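Local coordinates for hemagglutinin (Pseudomonas aeruginosa, PDB 6D7Y), which forms the toxic C-terminal tip of the contact-dependent growth inhibition protein CdiA and is probably neutralised by binding its immunity protein, at residues K49-K52 with E53-A57; G42-E45 with Q46-H50. All coordinates share one frame; numbering follows the deposited sequence.

Overall arrangement
Both contacts lie on the single long helix 40-56, and their residues follow one another without a break: contact 2 (G42-E45 with Q46-H50) comes first, and contact 1 (K49-K52 with E53-A57) takes over at K49 and H50, which the two share. Their centres are about 11 Å apart. In contact 2 the inner side of the helix rests on helix 17-28 and on loop residues such as V36 and L5; in contact 1 it reaches strand 82-86 of the four-stranded antiparallel sheet as well. The helix thus spans helix 17-28 and the four-stranded sheet of this small toxin domain, before the chain leaves helical geometry at A57 and runs through a short loop to strand 62-65.

Contact 1 of 2, residues K49-K52 with E53-A57; sequences KHFK and EIVRA
Each oxygen of the E53 carboxylate meets a basic group: OE2 forms a salt bridge with K49 NZ at 2.7 Å, while OE1 pairs with R81. Within the last turns of helix 40-56 this is a classic i to i+4 ion pair. The ammonium group approaches from above the carboxylate plane, 37° out of it. K49 reaches it with an extended chain that bends at its last torsion (chi4 57°) and turns NZ onto the acid. R81 NH1 bonds to both E53 OE1 and H50 ND1, and so fixes the rotation of the acid and of the imidazole ring.

On another side of the helix, V55 sets CG2 over a face of the F51 ring, 4.1 Å from its centroid, in a CH-pi contact. F51 also touches I18 and V83, and buried I54 packs on V83 too, so this side of the helix meets both helix 17-28 and the sheet.

Four backbone bonds carry the helical pattern through the contact, from E53 N to K49 O up to R56 N to K52 O, the latter 3.0 Å long. R56 folds back over that last carbonyl: with CG between the backbone N and the carbonyl carbon (chi1 71°), K52 O lies 3.6 Å from the guanidinium plane, over one face and offset toward its rim.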
loop_
_atom_site.group_PDB
_atom_site.type_symbol
_atom_site.label_atom_id
_atom_site.label_comp_id
_atom_site.label_asym_id
_atom_site.label_seq_id
_atom_site.Cartn_x
_atom_site.Cartn_y
_atom_site.Cartn_z
ATOM N N LYS A 49 -0.312 -3.609 8.696
ATOM C CA LYS A 49 0.696 -4.645 8.970
ATOM C C LYS A 49 1.644 -4.746 7.764
ATOM O O LYS A 49 2.875 -4.712 7.931
ATOM C CB LYS A 49 0.042 -5.996 9.278
ATOM C CG LYS A 49 1.008 -7.164 9.422
ATOM C CD LYS A 49 0.286 -8.440 9.832
ATOM C CE LYS A 49 1.117 -9.682 9.521
ATOM N NZ LYS A 49 2.461 -9.683 10.154
ATOM N N HIS A 50 1.068 -4.868 6.569
ATOM C CA HIS A 50 1.870 -4.907 5.329
ATOM C C HIS A 50 2.719 -3.657 5.170
ATOM O O HIS A 50 3.889 -3.732 4.846
ATOM C CB HIS A 50 0.995 -5.001 4.093
ATOM C CG HIS A 50 0.453 -6.366 3.822
ATOM N ND1 HIS A 50 1.228 -7.373 3.295
ATOM C CD2 HIS A 50 -0.803 -6.862 3.907
ATOM C CE1 HIS A 50 0.479 -8.442 3.097
ATOM N NE2 HIS A 50 -0.757 -8.157 3.461
ATOM N N PHE A 51 2.099 -2.503 5.369
ATOM C CA PHE A 51 2.788 -1.238 5.267
ATOM C C PHE A 51 4.043 -1.219 6.152
ATOM O O PHE A 51 5.147 -0.947 5.668
ATOM C CB PHE A 51 1.841 -0.103 5.639
ATOM C CG PHE A 51 2.467 1.246 5.565
ATOM C CD1 PHE A 51 2.644 1.865 4.341
ATOM C CD2 PHE A 51 2.885 1.899 6.720
ATOM C CE1 PHE A 51 3.215 3.116 4.256
ATOM C CE2 PHE A 51 3.463 3.158 6.646
ATOM C CZ PHE A 51 3.621 3.761 5.409
ATOM N N LYS A 52 3.867 -1.504 7.441
ATOM C CA LYS A 52 4.998 -1.535 8.383
ATOM C C LYS A 52 6.061 -2.559 7.983
ATOM O O LYS A 52 7.259 -2.310 8.146
ATOM C CB LYS A 52 4.529 -1.784 9.814
ATOM C CG LYS A 52 3.790 -0.602 10.406
ATOM C CD LYS A 52 3.418 -0.841 11.861
ATOM C CE LYS A 52 2.659 0.352 12.436
ATOM N NZ LYS A 52 3.444 1.619 12.375
ATOM N N GLU A 53 5.631 -3.707 7.479
ATOM C CA GLU A 53 6.580 -4.724 7.013
ATOM C C GLU A 53 7.427 -4.219 5.842
ATOM O O GLU A 53 8.655 -4.381 5.841
ATOM C CB GLU A 53 5.868 -6.018 6.634
ATOM C CG GLU A 53 5.365 -6.802 7.849
ATOM C CD GLU A 53 4.613 -8.079 7.505
ATOM O OE1 GLU A 53 4.248 -8.287 6.331
ATOM O OE2 GLU A 53 4.375 -8.889 8.430
ATOM N N ILE A 54 6.771 -3.588 4.870
ATOM C CA ILE A 54 7.450 -3.052 3.685
ATOM C C ILE A 54 8.452 -1.967 4.070
ATOM O O ILE A 54 9.552 -1.910 3.528
ATOM C CB ILE A 54 6.422 -2.536 2.640
ATOM C CG1 ILE A 54 5.551 -3.705 2.149
ATOM C CG2 ILE A 54 7.136 -1.896 1.454
ATOM C CD1 ILE A 54 4.269 -3.307 1.430
ATOM N N VAL A 55 8.062 -1.111 5.004
ATOM C CA VAL A 55 8.928 -0.049 5.486
ATOM C C VAL A 55 10.171 -0.601 6.204
ATOM O O VAL A 55 11.261 -0.089 6.004
ATOM C CB VAL A 55 8.161 0.900 6.435
ATOM C CG1 VAL A 55 9.098 1.870 7.139
ATOM C CG2 VAL A 55 7.094 1.653 5.662
ATOM N N ARG A 56 10.010 -1.644 7.010
ATOM C CA ARG A 56 11.167 -2.185 7.765
ATOM C C ARG A 56 12.065 -3.137 6.964
ATOM O O ARG A 56 13.208 -3.383 7.357
ATOM C CB ARG A 56 10.743 -2.851 9.085
ATOM C CG ARG A 56 10.000 -4.168 8.970
ATOM C CD ARG A 56 9.820 -4.811 10.337
ATOM N NE ARG A 56 9.032 -3.978 11.251
ATOM C CZ ARG A 56 7.704 -4.026 11.400
ATOM N NH1 ARG A 56 6.954 -4.875 10.700
ATOM N NH2 ARG A 56 7.114 -3.213 12.271
ATOM N N ALA A 57 11.548 -3.673 5.862
ATOM C CA ALA A 57 12.306 -4.597 5.019
ATOM C C ALA A 57 13.475 -3.908 4.307
ATOM O O ALA A 57 13.448 -2.702 4.120
ATOM C CB ALA A 57 11.397 -5.231 3.987
#

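Contact 2 of 2, residues G42-E45 with Q46-H50; sequences GWNE and QAMKH
N44 and M48, a selenomethionine, lie side by side one turn apart on helix 40-56 and point the same way, with N44 ND2 4.1 Å from M48 CG. This is an i to i+4 neighbourhood between an amide and an apolar chain. The amide is held from outside the helix, its OD1 bonded to T16 and its ND2 to Q9, so both polar ends are satisfied. M48 is buried; its CG packs 3.3 Å from N44 O, and bends at chi2 and chi3 carry the rest of the chain away from the preceding turn, while the side chain packs on L5 and Q9.

The tight side continues through A47, also buried, whose CB sits 3.3 Å from W43 O and rests on L22 of helix 17-28. N44 touches I18 of that helix and W43 touches S23, so the small alanine lies on the face where the two helices meet. Q46 borders this packed side, touching L22 and V36. It runs back beside the preceding turn with CG anti to the carbonyl carbon (chi1 -60°) and places NE2 3.7 Å from G42 O. That amide nitrogen bonds to K37 O, the main-chain oxygen of a residue that precedes the helix.

The other side is looser. E45 is exposed and brings its OE1 no nearer than 4.3 Å to M48 CB.

The backbone bonds between 42-45 and 46-50 run from 2.9 Å (A47 N to W43 O) to 3.2 Å (Q46 N to G42 O). Backbone groups are thus paired within the helix, while the side-chain amides of N44 and Q46 bond to T16, Q9 and K37 and tie its early turns to the preceding chain.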
loop_
_atom_site.group_PDB
_atom_site.type_symbol
_atom_site.label_atom_id
_atom_site.label_comp_id
_atom_site.label_asym_id
_atom_site.label_seq_id
_atom_site.Cartn_x
_atom_site.Cartn_y
_atom_site.Cartn_z
ATOM N N GLY A 42 -11.719 -4.604 9.615
ATOM C CA GLY A 42 -10.397 -5.204 9.830
ATOM C C GLY A 42 -9.354 -4.930 8.750
ATOM O O GLY A 42 -8.155 -5.098 8.999
ATOM N N TRP A 43 -9.806 -4.531 7.560
ATOM C CA TRP A 43 -8.925 -4.245 6.405
ATOM C C TRP A 43 -7.795 -3.280 6.723
ATOM O O TRP A 43 -6.640 -3.503 6.309
ATOM C CB TRP A 43 -9.753 -3.644 5.273
ATOM C CG TRP A 43 -10.670 -4.587 4.560
ATOM C CD1 TRP A 43 -11.023 -5.851 4.942
ATOM C CD2 TRP A 43 -11.486 -4.271 3.435
ATOM N NE1 TRP A 43 -11.926 -6.378 4.056
ATOM C CE2 TRP A 43 -12.238 -5.426 3.124
ATOM C CE3 TRP A 43 -11.630 -3.135 2.633
ATOM C CZ2 TRP A 43 -13.138 -5.476 2.041
ATOM C CZ3 TRP A 43 -12.520 -3.178 1.554
ATOM C CH2 TRP A 43 -13.269 -4.342 1.276
ATOM N N ASN A 44 -8.124 -2.200 7.430
ATOM C CA ASN A 44 -7.125 -1.205 7.767
ATOM C C ASN A 44 -5.967 -1.794 8.553
ATOM O O ASN A 44 -4.810 -1.507 8.256
ATOM C CB ASN A 44 -7.713 -0.053 8.568
ATOM C CG ASN A 44 -6.700 1.032 8.825
ATOM O OD1 ASN A 44 -6.262 1.696 7.906
ATOM N ND2 ASN A 44 -6.323 1.211 10.083
ATOM N N GLU A 45 -6.264 -2.606 9.565
ATOM C CA GLU A 45 -5.200 -3.186 10.368
ATOM C C GLU A 45 -4.334 -4.165 9.581
ATOM O O GLU A 45 -3.128 -4.203 9.777
ATOM C CB GLU A 45 -5.763 -3.872 11.615
ATOM C CG GLU A 45 -4.726 -4.417 12.610
ATOM C CD GLU A 45 -3.844 -3.357 13.292
ATOM O OE1 GLU A 45 -3.775 -2.191 12.833
ATOM O OE2 GLU A 45 -3.190 -3.708 14.297
ATOM N N GLN A 46 -4.946 -4.959 8.708
ATOM C CA GLN A 46 -4.192 -5.916 7.899
ATOM C C GLN A 46 -3.305 -5.175 6.912
ATOM O O GLN A 46 -2.222 -5.645 6.559
ATOM C CB GLN A 46 -5.125 -6.831 7.113
ATOM C CG GLN A 46 -6.063 -7.651 7.992
ATOM C CD GLN A 46 -6.971 -8.540 7.167
ATOM O OE1 GLN A 46 -6.500 -9.411 6.424
ATOM N NE2 GLN A 46 -8.284 -8.345 7.309
ATOM N N ALA A 47 -3.793 -4.031 6.460
ATOM C CA ALA A 47 -3.051 -3.215 5.503
ATOM C C ALA A 47 -1.895 -2.481 6.187
ATOM O O ALA A 47 -0.823 -2.326 5.597
ATOM C CB ALA A 47 -3.986 -2.261 4.787
HETATM N N MSE A 48 -2.109 -2.048 7.430
HETATM C CA MSE A 48 -1.076 -1.363 8.193
HETATM C C MSE A 48 0.029 -2.329 8.523
HETATM O O MSE A 48 1.191 -1.923 8.625
HETATM C CB MSE A 48 -1.638 -0.725 9.462
HETATM C CG MSE A 48 -2.416 0.558 9.173
HETATM SE SE MSE A 48 -1.340 1.992 8.316
HETATM C CE MSE A 48 0.264 1.822 9.453
ATOM N N LYS A 49 -0.312 -3.609 8.696
ATOM C CA LYS A 49 0.696 -4.645 8.970
ATOM C C LYS A 49 1.644 -4.746 7.764
ATOM O O LYS A 49 2.875 -4.712 7.931
ATOM C CB LYS A 49 0.042 -5.996 9.278
ATOM C CG LYS A 49 1.008 -7.164 9.422
ATOM C CD LYS A 49 0.286 -8.440 9.832
ATOM C CE LYS A 49 1.117 -9.682 9.521
ATOM N NZ LYS A 49 2.461 -9.683 10.154
ATOM N N HIS A 50 1.068 -4.868 6.569
ATOM C CA HIS A 50 1.870 -4.907 5.329
ATOM C C HIS A 50 2.719 -3.657 5.170
ATOM O O HIS A 50 3.889 -3.732 4.846
ATOM C CB HIS A 50 0.995 -5.001 4.093
ATOM C CG HIS A 50 0.453 -6.366 3.822
ATOM N ND1 HIS A 50 1.228 -7.373 3.295
ATOM C CD2 HIS A 50 -0.803 -6.862 3.907
ATOM C CE1 HIS A 50 0.479 -8.442 3.097
ATOM N NE2 HIS A 50 -0.757 -8.157 3.461
#